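Local coordinates for protein glutathione S-transferase 2 (Onchocerca volvulus, PDB 1TU7) that conjugates glutathione to electrophilic compounds as a homodimeric pi-class transferase and appears to play a central role in the parasite's detoxification system, at residues R18-L21 with D25-F28. Residues are numbered along the deposited sequence; the frame is centred on the assembly and turned at random.
Sequences RLFL and DIKF
L21 touches both I26 and F28, and its two methyl branches divide the work. CD1 stands over one face of the F28 ring, 3.7 Å from the ring centroid and 11° off the normal, a CH-pi contact with the methyl almost centred on the ring. Lower on the same side chain, L21 CB lies 3.6 Å from F28 CD1, so both the base and one branch of the leucine bear on the phenyl group. The other branch turns to the isoleucine: L21 CD2 meets I26 CG2 at 3.7 Å. With CG1 beside its backbone N and trans to the carbonyl carbon (chi1 -58°), I26 runs its long arm past L21 CD2, and CD1 at the end of that arm reaches the edge of the F20 ring, near its plane, 3.8 Å from CE2. The turn itself is a Schellman motif closing helix 15-23, in which D25 takes positive phi and the chain reverses toward strand 29-33, an edge strand of the sheet in the thioredoxin-like N-terminal domain. I26 N donates to L21 O at 2.9 Å, with an N-H...O angle of 152°, the i to i+5 bond of the motif, and the chain that follows lays I26 and F28 against the end of the helix. Strand 3-8 adds Y3 against both of these side chains, while Y152 of helix 149-164 meets the F20 ring. R18 contributes its aliphatic part, CG lying 4.2 Å from F28 CZ; its guanidinium group goes on to E15, D30 and the carbonyl oxygens of F8 and I10, beside the glutathione-site residue Y7. On the exposed side of the turn, K27 NZ forms a salt bridge to D25 OD2 at 2.9 Å, approaching the syn side of that oxygen, somewhat out of the carboxylate plane.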
# COMPACT_ATOMS: atom_id res chain seq x y z
N ARG A 18 -11.01 -2.66 -12.06
CA ARG A 18 -12.02 -3.06 -13.04
C ARG A 18 -13.38 -3.21 -12.39
O ARG A 18 -14.38 -2.76 -12.91
CB ARG A 18 -11.61 -4.37 -13.70
CG ARG A 18 -10.40 -4.27 -14.58
CD ARG A 18 -10.09 -5.54 -15.27
NE ARG A 18 -8.85 -5.52 -16.04
CZ ARG A 18 -7.87 -6.39 -15.89
NH1 ARG A 18 -7.90 -7.30 -14.95
NH2 ARG A 18 -6.81 -6.32 -16.69
N LEU A 19 -13.43 -3.84 -11.22
CA LEU A 19 -14.69 -4.07 -10.53
C LEU A 19 -15.34 -2.74 -10.15
O LEU A 19 -16.54 -2.59 -10.29
CB LEU A 19 -14.50 -4.95 -9.30
CG LEU A 19 -14.14 -6.41 -9.60
CD1 LEU A 19 -13.52 -7.13 -8.42
CD2 LEU A 19 -15.39 -7.17 -10.08
N PHE A 20 -14.55 -1.80 -9.62
CA PHE A 20 -15.03 -0.45 -9.32
C PHE A 20 -15.71 0.18 -10.53
O PHE A 20 -16.84 0.62 -10.46
CB PHE A 20 -13.85 0.39 -8.80
CG PHE A 20 -14.20 1.80 -8.41
CD1 PHE A 20 -13.95 2.22 -7.11
CD2 PHE A 20 -14.68 2.73 -9.30
CE1 PHE A 20 -14.21 3.51 -6.71
CE2 PHE A 20 -14.94 4.04 -8.88
CZ PHE A 20 -14.70 4.42 -7.58
N LEU A 21 -15.00 0.17 -11.66
CA LEU A 21 -15.45 0.84 -12.87
C LEU A 21 -16.71 0.14 -13.39
O LEU A 21 -17.67 0.79 -13.76
CB LEU A 21 -14.33 0.84 -13.89
CG LEU A 21 -13.10 1.66 -13.55
CD1 LEU A 21 -11.95 1.31 -14.43
CD2 LEU A 21 -13.40 3.16 -13.67
N ASP A 25 -20.52 1.69 -13.34
CA ASP A 25 -20.88 1.93 -14.73
C ASP A 25 -20.11 3.08 -15.35
O ASP A 25 -20.65 3.90 -16.11
CB ASP A 25 -22.39 2.12 -14.88
CG ASP A 25 -22.87 1.71 -16.23
OD1 ASP A 25 -23.94 2.22 -16.64
OD2 ASP A 25 -22.26 0.88 -16.93
N ILE A 26 -18.82 3.14 -15.03
CA ILE A 26 -17.87 4.06 -15.64
C ILE A 26 -17.27 3.33 -16.81
O ILE A 26 -16.53 2.33 -16.64
CB ILE A 26 -16.77 4.49 -14.65
CG1 ILE A 26 -17.37 5.13 -13.42
CG2 ILE A 26 -15.76 5.40 -15.35
CD1 ILE A 26 -16.37 5.18 -12.26
N LYS A 27 -17.62 3.75 -18.02
CA LYS A 27 -17.13 3.08 -19.19
C LYS A 27 -15.66 3.37 -19.38
O LYS A 27 -15.20 4.50 -19.20
CB LYS A 27 -17.93 3.47 -20.43
CG LYS A 27 -19.42 3.37 -20.26
CD LYS A 27 -19.87 1.99 -19.96
CE LYS A 27 -21.38 1.94 -20.27
NZ LYS A 27 -22.08 0.71 -19.86
N PHE A 28 -14.91 2.33 -19.68
CA PHE A 28 -13.47 2.41 -19.84
C PHE A 28 -12.93 1.43 -20.89
O PHE A 28 -13.54 0.38 -21.19
CB PHE A 28 -12.76 2.19 -18.48
CG PHE A 28 -12.81 0.77 -17.97
CD1 PHE A 28 -13.97 0.25 -17.42
CD2 PHE A 28 -11.68 -0.04 -18.02
CE1 PHE A 28 -14.00 -1.05 -16.94
CE2 PHE A 28 -11.72 -1.34 -17.55
CZ PHE A 28 -12.88 -1.84 -16.99